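Local coordinates for protein probable ss-1,3-N-acetylglucosaminyltransferase (Staphylococcus aureus subsp. aureus N315, PDB 6H21) that is a probable glycosyltransferase of family 2, with a GT-A-type domain that holds uridine-diphosphate-N-acetylglucosamine, at residues K85-G88 and V92-N95; S23-T28 and T96-S101; I56-S61 and G65-V70. One frame throughout, in Å; residues are numbered along the deposited sequence.

Interaction 1: K85-G88 and V92-N95. With UD1 (uridine-diphosphate-N-acetylglucosamine), chain X.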
loop_
_atom_site.group_PDB
_atom_site.type_symbol
_atom_site.label_atom_id
_atom_site.label_comp_id
_atom_site.label_asym_id
_atom_site.label_seq_id
_atom_site.Cartn_x
_atom_site.Cartn_y
_atom_site.Cartn_z
ATOM N N LYS C 85 46.872 8.770 -20.386
ATOM C CA LYS C 85 46.371 8.356 -19.070
ATOM C C LYS C 85 45.153 7.443 -19.256
ATOM O O LYS C 85 44.447 7.543 -20.256
ATOM C CB LYS C 85 45.976 9.576 -18.233
ATOM N N ASN C 86 44.911 6.574 -18.270
ATOM C CA ASN C 86 43.772 5.662 -18.263
ATOM C C ASN C 86 42.491 6.450 -17.967
ATOM O O ASN C 86 42.407 7.108 -16.951
ATOM C CB ASN C 86 43.963 4.549 -17.232
ATOM C CG ASN C 86 42.747 3.660 -17.099
ATOM O OD1 ASN C 86 42.098 3.662 -16.059
ATOM N ND2 ASN C 86 42.409 2.929 -18.150
ATOM N N SER C 87 41.489 6.343 -18.843
ATOM C CA SER C 87 40.232 7.079 -18.737
ATOM C C SER C 87 39.239 6.366 -17.809
ATOM O O SER C 87 38.255 6.967 -17.384
ATOM C CB SER C 87 39.627 7.280 -20.097
ATOM O OG SER C 87 39.158 6.047 -20.623
ATOM N N GLY C 88 39.471 5.077 -17.540
ATOM C CA GLY C 88 38.691 4.322 -16.550
ATOM C C GLY C 88 37.541 3.513 -17.144
ATOM O O GLY C 88 36.897 2.788 -16.406
ATOM N N VAL C 92 36.248 7.197 -23.740
ATOM C CA VAL C 92 37.291 8.004 -24.417
ATOM C C VAL C 92 37.998 7.177 -25.501
ATOM O O VAL C 92 38.152 7.641 -26.639
ATOM C CB VAL C 92 38.290 8.601 -23.402
ATOM C CG1 VAL C 92 39.499 9.202 -24.081
ATOM C CG2 VAL C 92 37.621 9.640 -22.507
ATOM N N PRO C 93 38.486 5.949 -25.203
ATOM C CA PRO C 93 39.077 5.099 -26.236
ATOM C C PRO C 93 38.154 4.886 -27.448
ATOM O O PRO C 93 38.612 4.912 -28.569
ATOM C CB PRO C 93 39.353 3.749 -25.549
ATOM C CG PRO C 93 39.278 4.024 -24.051
ATOM C CD PRO C 93 38.510 5.317 -23.874
ATOM N N ARG C 94 36.858 4.673 -27.214
ATOM C CA ARG C 94 35.918 4.503 -28.315
ATOM C C ARG C 94 35.779 5.815 -29.099
ATOM O O ARG C 94 35.732 5.784 -30.343
ATOM C CB ARG C 94 34.560 3.991 -27.819
ATOM C CG ARG C 94 34.527 2.506 -27.489
ATOM C CD ARG C 94 33.188 2.136 -26.885
ATOM N NE ARG C 94 33.024 0.750 -26.463
ATOM C CZ ARG C 94 32.053 0.340 -25.648
ATOM N NH1 ARG C 94 31.236 1.238 -25.124
ATOM N NH2 ARG C 94 31.902 -0.949 -25.357
ATOM N N ASN C 95 35.733 6.955 -28.388
ATOM C CA ASN C 95 35.694 8.273 -29.042
ATOM C C ASN C 95 36.950 8.454 -29.903
ATOM O O ASN C 95 36.859 8.943 -31.033
ATOM C CB ASN C 95 35.584 9.439 -28.055
ATOM C CG ASN C 95 34.208 9.612 -27.447
ATOM O OD1 ASN C 95 33.219 9.086 -27.954
ATOM N ND2 ASN C 95 34.138 10.358 -26.354
HETATM C "C1'" UD1 X . 29.946 -4.300 -20.004
HETATM C "C2'" UD1 X . 28.680 -4.458 -20.851
HETATM C "C3'" UD1 X . 29.012 -4.242 -22.326
HETATM C "C4'" UD1 X . 29.700 -2.890 -22.502
HETATM C "C5'" UD1 X . 30.867 -2.708 -21.528
HETATM C "C6'" UD1 X . 31.479 -1.306 -21.613
HETATM C "C7'" UD1 X . 26.970 -6.010 -19.980
HETATM C "C8'" UD1 X . 26.527 -7.447 -19.916
HETATM N "N2'" UD1 X . 28.098 -5.780 -20.656
HETATM O "O1'" UD1 X . 30.883 -5.290 -20.441
HETATM O "O3'" UD1 X . 27.813 -4.306 -23.114
HETATM O "O4'" UD1 X . 30.185 -2.796 -23.842
HETATM O "O5'" UD1 X . 30.472 -2.982 -20.168
HETATM O "O6'" UD1 X . 30.503 -0.280 -21.464
HETATM O "O7'" UD1 X . 26.332 -5.115 -19.453
HETATM N N1 UD1 X . 38.114 -0.693 -20.996
HETATM C C2 UD1 X . 38.759 0.533 -21.239
HETATM N N3 UD1 X . 39.290 1.244 -20.251
HETATM C C4 UD1 X . 39.233 0.813 -18.997
HETATM C C5 UD1 X . 38.603 -0.399 -18.707
HETATM C C6 UD1 X . 38.029 -1.153 -19.733
HETATM O O2 UD1 X . 38.843 0.992 -22.386
HETATM O O4 UD1 X . 39.766 1.520 -18.113
HETATM C C1B UD1 X . 37.546 -1.395 -22.147
HETATM C C2B UD1 X . 37.817 -2.889 -22.163
HETATM O "O2'" UD1 X . 39.135 -3.164 -22.625
HETATM C C3B UD1 X . 36.723 -3.381 -23.096
HETATM C C4B UD1 X . 35.577 -2.399 -22.862
HETATM O O4B UD1 X . 36.126 -1.261 -22.178
HETATM O O3B UD1 X . 37.152 -3.310 -24.462
HETATM C C5B UD1 X . 34.470 -2.983 -22.002
HETATM O O5B UD1 X . 35.059 -3.640 -20.889
HETATM P PA UD1 X . 34.611 -5.107 -20.434
HETATM O O1A UD1 X . 35.475 -5.442 -19.261
HETATM O O2A UD1 X . 34.467 -6.065 -21.614
HETATM O O3A UD1 X . 33.162 -4.771 -19.888
HETATM P PB UD1 X . 32.061 -5.872 -19.543
HETATM O O1B UD1 X . 31.720 -5.731 -18.092
HETATM O O2B UD1 X . 32.422 -7.252 -20.076
HETATM O O HOH W 1 36.495 6.550 -20.914
#

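Interaction 2: S23-T28 and T96-S101. With UD1 (uridine-diphosphate-N-acetylglucosamine), chain X.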
loop_
_atom_site.group_PDB
_atom_site.type_symbol
_atom_site.label_atom_id
_atom_site.label_comp_id
_atom_site.label_asym_id
_atom_site.label_seq_id
_atom_site.Cartn_x
_atom_site.Cartn_y
_atom_site.Cartn_z
ATOM N N SER C 23 35.397 -0.129 -39.977
ATOM C CA SER C 23 36.382 -0.024 -38.899
ATOM C C SER C 23 35.864 -0.731 -37.636
ATOM O O SER C 23 34.882 -0.289 -37.046
ATOM C CB SER C 23 36.686 1.415 -38.574
ATOM O OG SER C 23 37.229 2.092 -39.694
ATOM N N VAL C 24 36.552 -1.795 -37.204
ATOM C CA VAL C 24 36.335 -2.363 -35.886
ATOM C C VAL C 24 37.138 -1.535 -34.877
ATOM O O VAL C 24 38.347 -1.366 -35.026
ATOM C CB VAL C 24 36.703 -3.854 -35.834
ATOM C CG1 VAL C 24 36.424 -4.464 -34.467
ATOM C CG2 VAL C 24 35.987 -4.635 -36.917
ATOM N N ILE C 25 36.435 -1.006 -33.867
ATOM C CA ILE C 25 37.008 -0.157 -32.840
ATOM C C ILE C 25 37.025 -0.957 -31.536
ATOM O O ILE C 25 35.971 -1.282 -30.993
ATOM C CB ILE C 25 36.215 1.160 -32.716
ATOM C CG1 ILE C 25 36.216 1.932 -34.040
ATOM C CG2 ILE C 25 36.738 2.000 -31.559
ATOM C CD1 ILE C 25 35.340 3.163 -34.057
ATOM N N MET C 26 38.228 -1.272 -31.053
ATOM C CA MET C 26 38.403 -2.112 -29.876
ATOM C C MET C 26 39.266 -1.393 -28.845
ATOM O O MET C 26 40.482 -1.311 -29.003
ATOM C CB MET C 26 39.065 -3.442 -30.247
ATOM C CG MET C 26 39.196 -4.386 -29.073
ATOM S SD MET C 26 39.907 -5.984 -29.539
ATOM C CE MET C 26 41.571 -5.501 -29.982
ATOM N N PRO C 27 38.676 -0.888 -27.739
ATOM C CA PRO C 27 39.458 -0.400 -26.606
ATOM C C PRO C 27 40.030 -1.590 -25.822
ATOM O O PRO C 27 39.373 -2.622 -25.723
ATOM C CB PRO C 27 38.430 0.380 -25.779
ATOM C CG PRO C 27 37.130 -0.325 -26.056
ATOM C CD PRO C 27 37.227 -0.785 -27.497
ATOM N N THR C 28 41.255 -1.436 -25.311
ATOM C CA THR C 28 41.928 -2.453 -24.505
ATOM C C THR C 28 42.399 -1.818 -23.191
ATOM O O THR C 28 42.635 -0.612 -23.122
ATOM C CB THR C 28 43.101 -3.091 -25.265
ATOM O OG1 THR C 28 44.082 -2.097 -25.565
ATOM C CG2 THR C 28 42.672 -3.762 -26.552
ATOM N N THR C 96 38.118 8.088 -29.359
ATOM C CA THR C 96 39.392 8.208 -30.086
ATOM C C THR C 96 39.347 7.420 -31.409
ATOM O O THR C 96 39.811 7.909 -32.436
ATOM C CB THR C 96 40.578 7.718 -29.247
ATOM O OG1 THR C 96 40.527 8.317 -27.953
ATOM C CG2 THR C 96 41.902 8.025 -29.907
ATOM N N GLY C 97 38.802 6.199 -31.350
ATOM C CA GLY C 97 38.574 5.317 -32.495
ATOM C C GLY C 97 37.663 5.923 -33.553
ATOM O O GLY C 97 37.952 5.820 -34.739
ATOM N N LEU C 98 36.554 6.544 -33.140
ATOM C CA LEU C 98 35.612 7.193 -34.088
ATOM C C LEU C 98 36.330 8.251 -34.946
ATOM O O LEU C 98 36.143 8.297 -36.177
ATOM C CB LEU C 98 34.448 7.803 -33.300
ATOM C CG LEU C 98 33.472 6.775 -32.731
ATOM C CD1 LEU C 98 32.484 7.412 -31.759
ATOM C CD2 LEU C 98 32.741 6.056 -33.862
ATOM N N LYS C 99 37.160 9.081 -34.304
ATOM C CA LYS C 99 37.891 10.170 -34.980
ATOM C C LYS C 99 38.907 9.594 -35.980
ATOM O O LYS C 99 39.198 10.210 -37.004
ATOM C CB LYS C 99 38.553 11.072 -33.933
ATOM N N MET C 100 39.436 8.401 -35.688
ATOM C CA MET C 100 40.426 7.739 -36.534
ATOM C C MET C 100 39.781 7.070 -37.759
ATOM O O MET C 100 40.440 6.917 -38.776
ATOM C CB MET C 100 41.212 6.693 -35.738
ATOM C CG MET C 100 42.198 7.336 -34.785
ATOM S SD MET C 100 42.952 6.185 -33.617
ATOM C CE MET C 100 43.978 5.228 -34.730
ATOM N N SER C 101 38.525 6.635 -37.653
ATOM C CA SER C 101 37.884 5.900 -38.745
ATOM C C SER C 101 37.282 6.878 -39.763
ATOM O O SER C 101 36.578 7.809 -39.407
ATOM C CB SER C 101 36.830 4.958 -38.219
ATOM O OG SER C 101 36.066 4.421 -39.288
HETATM C "C1'" UD1 X . 29.946 -4.300 -20.004
HETATM C "C2'" UD1 X . 28.680 -4.458 -20.851
HETATM C "C3'" UD1 X . 29.012 -4.242 -22.326
HETATM C "C4'" UD1 X . 29.700 -2.890 -22.502
HETATM C "C5'" UD1 X . 30.867 -2.708 -21.528
HETATM C "C6'" UD1 X . 31.479 -1.306 -21.613
HETATM C "C7'" UD1 X . 26.970 -6.010 -19.980
HETATM C "C8'" UD1 X . 26.527 -7.447 -19.916
HETATM N "N2'" UD1 X . 28.098 -5.780 -20.656
HETATM O "O1'" UD1 X . 30.883 -5.290 -20.441
HETATM O "O3'" UD1 X . 27.813 -4.306 -23.114
HETATM O "O4'" UD1 X . 30.185 -2.796 -23.842
HETATM O "O5'" UD1 X . 30.472 -2.982 -20.168
HETATM O "O6'" UD1 X . 30.503 -0.280 -21.464
HETATM O "O7'" UD1 X . 26.332 -5.115 -19.453
HETATM N N1 UD1 X . 38.114 -0.693 -20.996
HETATM C C2 UD1 X . 38.759 0.533 -21.239
HETATM N N3 UD1 X . 39.290 1.244 -20.251
HETATM C C4 UD1 X . 39.233 0.813 -18.997
HETATM C C5 UD1 X . 38.603 -0.399 -18.707
HETATM C C6 UD1 X . 38.029 -1.153 -19.733
HETATM O O2 UD1 X . 38.843 0.992 -22.386
HETATM O O4 UD1 X . 39.766 1.520 -18.113
HETATM C C1B UD1 X . 37.546 -1.395 -22.147
HETATM C C2B UD1 X . 37.817 -2.889 -22.163
HETATM O "O2'" UD1 X . 39.135 -3.164 -22.625
HETATM C C3B UD1 X . 36.723 -3.381 -23.096
HETATM C C4B UD1 X . 35.577 -2.399 -22.862
HETATM O O4B UD1 X . 36.126 -1.261 -22.178
HETATM O O3B UD1 X . 37.152 -3.310 -24.462
HETATM C C5B UD1 X . 34.470 -2.983 -22.002
HETATM O O5B UD1 X . 35.059 -3.640 -20.889
HETATM P PA UD1 X . 34.611 -5.107 -20.434
HETATM O O1A UD1 X . 35.475 -5.442 -19.261
HETATM O O2A UD1 X . 34.467 -6.065 -21.614
HETATM O O3A UD1 X . 33.162 -4.771 -19.888
HETATM P PB UD1 X . 32.061 -5.872 -19.543
HETATM O O1B UD1 X . 31.720 -5.731 -18.092
HETATM O O2B UD1 X . 32.422 -7.252 -20.076
#

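Interaction 3: I56-S61 and G65-V70. With UD1 (uridine-diphosphate-N-acetylglucosamine), chain X.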
loop_
_atom_site.group_PDB
_atom_site.type_symbol
_atom_site.label_atom_id
_atom_site.label_comp_id
_atom_site.label_asym_id
_atom_site.label_seq_id
_atom_site.Cartn_x
_atom_site.Cartn_y
_atom_site.Cartn_z
ATOM N N ILE C 56 42.810 -0.508 -32.678
ATOM C CA ILE C 56 42.970 -0.805 -31.252
ATOM C C ILE C 56 43.371 0.484 -30.521
ATOM O O ILE C 56 44.382 1.117 -30.839
ATOM C CB ILE C 56 43.996 -1.928 -31.013
ATOM C CG1 ILE C 56 43.749 -3.132 -31.927
ATOM C CG2 ILE C 56 44.008 -2.317 -29.541
ATOM C CD1 ILE C 56 44.808 -4.213 -31.839
ATOM N N ILE C 57 42.579 0.856 -29.512
ATOM C CA ILE C 57 42.903 1.987 -28.671
ATOM C C ILE C 57 43.185 1.479 -27.260
ATOM O O ILE C 57 42.272 1.079 -26.580
ATOM C CB ILE C 57 41.766 3.016 -28.655
ATOM C CG1 ILE C 57 41.231 3.302 -30.057
ATOM C CG2 ILE C 57 42.237 4.274 -27.932
ATOM C CD1 ILE C 57 42.211 4.028 -30.937
ATOM N N ASP C 58 44.444 1.536 -26.826
ATOM C CA ASP C 58 44.799 1.038 -25.503
ATOM C C ASP C 58 44.687 2.157 -24.457
ATOM O O ASP C 58 45.333 3.204 -24.571
ATOM C CB ASP C 58 46.191 0.422 -25.473
ATOM C CG ASP C 58 46.501 -0.146 -24.104
ATOM O OD1 ASP C 58 45.904 -1.187 -23.751
ATOM O OD2 ASP C 58 47.271 0.501 -23.381
ATOM N N ASP C 59 43.886 1.901 -23.418
ATOM C CA ASP C 59 43.549 2.924 -22.409
ATOM C C ASP C 59 44.642 2.949 -21.328
ATOM O O ASP C 59 44.361 2.803 -20.141
ATOM C CB ASP C 59 42.145 2.697 -21.842
ATOM C CG ASP C 59 41.505 3.920 -21.195
ATOM O OD1 ASP C 59 42.076 5.030 -21.308
ATOM O OD2 ASP C 59 40.433 3.757 -20.591
ATOM N N HIS C 60 45.881 3.176 -21.778
ATOM C CA HIS C 60 47.100 3.225 -20.963
ATOM C C HIS C 60 47.154 2.039 -19.986
ATOM O O HIS C 60 47.116 2.221 -18.765
ATOM C CB HIS C 60 47.238 4.589 -20.258
ATOM C CG HIS C 60 48.665 4.924 -19.955
ATOM N ND1 HIS C 60 49.176 4.905 -18.679
ATOM C CD2 HIS C 60 49.693 5.251 -20.765
ATOM C CE1 HIS C 60 50.456 5.225 -18.710
ATOM N NE2 HIS C 60 50.805 5.425 -19.986
ATOM N N SER C 61 47.256 0.825 -20.542
ATOM C CA SER C 61 47.476 -0.391 -19.764
ATOM C C SER C 61 48.699 -0.188 -18.865
ATOM O O SER C 61 49.641 0.514 -19.252
ATOM C CB SER C 61 47.663 -1.588 -20.668
ATOM O OG SER C 61 46.466 -1.898 -21.363
ATOM N N GLY C 65 53.766 -3.994 -19.400
ATOM C CA GLY C 65 54.003 -3.975 -20.842
ATOM C C GLY C 65 53.348 -5.128 -21.597
ATOM O O GLY C 65 53.507 -5.213 -22.821
ATOM N N GLU C 66 52.585 -5.986 -20.901
ATOM C CA GLU C 66 52.061 -7.238 -21.471
ATOM C C GLU C 66 51.099 -6.938 -22.629
ATOM O O GLU C 66 51.276 -7.486 -23.712
ATOM C CB GLU C 66 51.358 -8.099 -20.416
ATOM C CG GLU C 66 52.307 -8.760 -19.432
ATOM N N THR C 67 50.083 -6.093 -22.389
ATOM C CA THR C 67 49.040 -5.800 -23.399
ATOM C C THR C 67 49.670 -5.111 -24.616
ATOM O O THR C 67 49.363 -5.437 -25.770
ATOM C CB THR C 67 47.900 -4.946 -22.829
ATOM O OG1 THR C 67 47.291 -5.650 -21.751
ATOM C CG2 THR C 67 46.831 -4.618 -23.851
ATOM N N LEU C 68 50.565 -4.154 -24.357
ATOM C CA LEU C 68 51.156 -3.413 -25.448
ATOM C C LEU C 68 52.021 -4.361 -26.291
ATOM O O LEU C 68 52.019 -4.276 -27.519
ATOM C CB LEU C 68 51.970 -2.239 -24.908
ATOM C CG LEU C 68 52.396 -1.238 -25.976
ATOM N N ASN C 69 52.739 -5.268 -25.617
ATOM C CA ASN C 69 53.583 -6.271 -26.272
ATOM C C ASN C 69 52.741 -7.179 -27.186
ATOM O O ASN C 69 53.214 -7.583 -28.248
ATOM C CB ASN C 69 54.370 -7.091 -25.246
ATOM C CG ASN C 69 55.296 -8.112 -25.871
ATOM O OD1 ASN C 69 55.291 -9.273 -25.464
ATOM N ND2 ASN C 69 56.102 -7.700 -26.838
ATOM N N VAL C 70 51.509 -7.500 -26.779
ATOM C CA VAL C 70 50.595 -8.311 -27.604
ATOM C C VAL C 70 50.216 -7.514 -28.862
ATOM O O VAL C 70 50.287 -8.026 -29.978
ATOM C CB VAL C 70 49.341 -8.768 -26.829
ATOM C CG1 VAL C 70 48.265 -9.327 -27.758
ATOM C CG2 VAL C 70 49.692 -9.788 -25.756
HETATM C "C1'" UD1 X . 29.946 -4.300 -20.004
HETATM C "C2'" UD1 X . 28.680 -4.458 -20.851
HETATM C "C3'" UD1 X . 29.012 -4.242 -22.326
HETATM C "C4'" UD1 X . 29.700 -2.890 -22.502
HETATM C "C5'" UD1 X . 30.867 -2.708 -21.528
HETATM C "C6'" UD1 X . 31.479 -1.306 -21.613
HETATM C "C7'" UD1 X . 26.970 -6.010 -19.980
HETATM C "C8'" UD1 X . 26.527 -7.447 -19.916
HETATM N "N2'" UD1 X . 28.098 -5.780 -20.656
HETATM O "O1'" UD1 X . 30.883 -5.290 -20.441
HETATM O "O3'" UD1 X . 27.813 -4.306 -23.114
HETATM O "O4'" UD1 X . 30.185 -2.796 -23.842
HETATM O "O5'" UD1 X . 30.472 -2.982 -20.168
HETATM O "O6'" UD1 X . 30.503 -0.280 -21.464
HETATM O "O7'" UD1 X . 26.332 -5.115 -19.453
HETATM N N1 UD1 X . 38.114 -0.693 -20.996
HETATM C C2 UD1 X . 38.759 0.533 -21.239
HETATM N N3 UD1 X . 39.290 1.244 -20.251
HETATM C C4 UD1 X . 39.233 0.813 -18.997
HETATM C C5 UD1 X . 38.603 -0.399 -18.707
HETATM C C6 UD1 X . 38.029 -1.153 -19.733
HETATM O O2 UD1 X . 38.843 0.992 -22.386
HETATM O O4 UD1 X . 39.766 1.520 -18.113
HETATM C C1B UD1 X . 37.546 -1.395 -22.147
HETATM C C2B UD1 X . 37.817 -2.889 -22.163
HETATM O "O2'" UD1 X . 39.135 -3.164 -22.625
HETATM C C3B UD1 X . 36.723 -3.381 -23.096
HETATM C C4B UD1 X . 35.577 -2.399 -22.862
HETATM O O4B UD1 X . 36.126 -1.261 -22.178
HETATM O O3B UD1 X . 37.152 -3.310 -24.462
HETATM C C5B UD1 X . 34.470 -2.983 -22.002
HETATM O O5B UD1 X . 35.059 -3.640 -20.889
HETATM P PA UD1 X . 34.611 -5.107 -20.434
HETATM O O1A UD1 X . 35.475 -5.442 -19.261
HETATM O O2A UD1 X . 34.467 -6.065 -21.614
HETATM O O3A UD1 X . 33.162 -4.771 -19.888
HETATM P PB UD1 X . 32.061 -5.872 -19.543
HETATM O O1B UD1 X . 31.720 -5.731 -18.092
HETATM O O2B UD1 X . 32.422 -7.252 -20.076
#

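Interaction 1: K85-G88 and V92-N95
Ser87 carries most of the contact, set against Val92 and Pro93 in the first turn of helix 91-100. Its CB lies against CB of Val92 at 3.8 Å, and CG2 of Val92 flanks the same methylene, so the apolar part of the serine rests on the branch point of the valine. The hydroxyl takes another course. With OG between the backbone N and the carbonyl carbon (chi1 70°), it comes within 3.4 Å of CD of Pro93. A water ties the two segments: it donates to Ser87 OG at 2.7 Å and accepts from Val92 N at 2.9 Å, which satisfies a backbone N-H near the helix start. Ser87 OG also bonds to Asp59 OD2 outside the two segments; since the water donates to OG, this is consistent with the hydroxyl giving its proton to the carboxylate. Around this joint the pocket takes shape. Asn86 ND2 donates almost straight (169°) to O4 of uridine-diphosphate-N-acetylglucosamine at 3.0 Å and is bonded to Asp59 O as well, while CG of Pro93 approaches the ligand's O2 at 3.5 Å. On the next residue, Arg94, the extended chain lets NH2 donate a hydrogen bond to the ligand's O4' at 2.9 Å, in plane at the guanidinium edge but bent (147°). NH2 also makes a salt bridge with Asp110, and NH1 one with Asp199. Asn86 and Pro93, one from each segment, meet the uracil and Arg94 the N-acetylglucosamine part, forming part of the ligand pocket in this GT-A-type domain.

Interaction 2: S23-T28 and T96-S101
A strand of the central sheet and a helix lying on one of its faces meet here, with Ser23 and Ile25 of strand 22-28 facing Gly97 and Leu98 of helix 91-100 and Ser101 just past its end. The backbones come closest at Ile25 and Gly97, whose CA atoms are 5.7 Å apart. Gly97 has no side chain, and the isoleucine occupies that place: Ile25 CG2 lies over Gly97 CA at 3.9 Å, while CD1 reaches Gly97 C at 3.6 Å. Ile25 CG1 is anti to the carbonyl carbon (chi1 -59°) and the chain runs on extended, which carries CD1 along the helix to CD2 of Leu98 (3.9 Å). Val106 and Phe108 of the adjoining strand 105-108 also touch Ile25. This is the layered alpha/beta build of the GT-A fold: strand 22-28 runs parallel to both 52-58 and 105-108, and Met26, pointing to the other face, packs on helix 35-43. Where the helix ends, the contact turns polar. Ser101, the first residue to leave helical backbone angles, has OG anti to its own N (chi1 170°) and donates to Ser23 OG at 2.6 Å. Ser23 OG is also bonded to Glu53 OE2, and Ala103 N to Ser101 OG, so a short hydrogen-bonded chain of buried hydroxyls joins the strand start and the helix end. Toward the far end of the strand, Pro27 O accepts from two ribose hydroxyls of uridine-diphosphate-N-acetylglucosamine, O3B at 2.6 Å and O2' at 3.2 Å, and the proline ring adds a contact of CG with O3B at 3.4 Å.

Interaction 3: I56-S61 and G65-V70
Asp58 OD1 is gripped by two hydroxyls, Ser61 OG at 2.6 Å and Thr28 OG1 of the neighbouring strand, while CG2 of Thr67 rests against it at 3.6 Å. The contact lies in the beta-alpha-beta unit made by strand 52-58, helix 66-72 and strand 79-82, at the turn from the first strand toward the helix. Ser61 holds both carboxylate oxygens: its OG uses the syn lone pair of OD1, and its N donates to OD2 at 2.9 Å, nearly straight (172°) but 23° out of the carboxylate plane. The second bond makes an Asx motif, and the two together fix the rotation of the carboxylate. Thr67 comes obliquely across the aspartate, its CB 3.7 Å from Ser61 OG. With OG1 beside the backbone N (chi1 -60°), CG2 falls anti to that N and faces Asp58 and Ser61, and OG1 bonds instead to Asp63 OD2 and Gly32 N. Between Asp58 and Ser61, Asp59 is the centre of an inverse gamma turn, closed by His60 N on Asp58 O. The turn presents Asp59 to the uracil, where its OD2 accepts from N3 of uridine-diphosphate-N-acetylglucosamine at 2.8 Å.

Overall arrangement
From the N terminus, the chain enters strand 22-28, the first half of interaction 2, and closes that long loop only at residues 96-101. Within this span come the two short closures, one after the other: interaction 3 joins the end of strand 52-58 to helix 66-72, then interaction 1 joins the loop after strand 79-82 to helix 91-100. None cross. Interactions 1 and 2 share helix 91-100, and Pro93 packs on Pro27 (CB to CB 3.5 Å). Interactions 2 and 3 stand on neighbouring parallel strands, joined by a probable hydrogen bond from Asp59 N to Thr28 O. All three have centres within 14 Å of one another and touch the same uridine-diphosphate-N-acetylglucosamine.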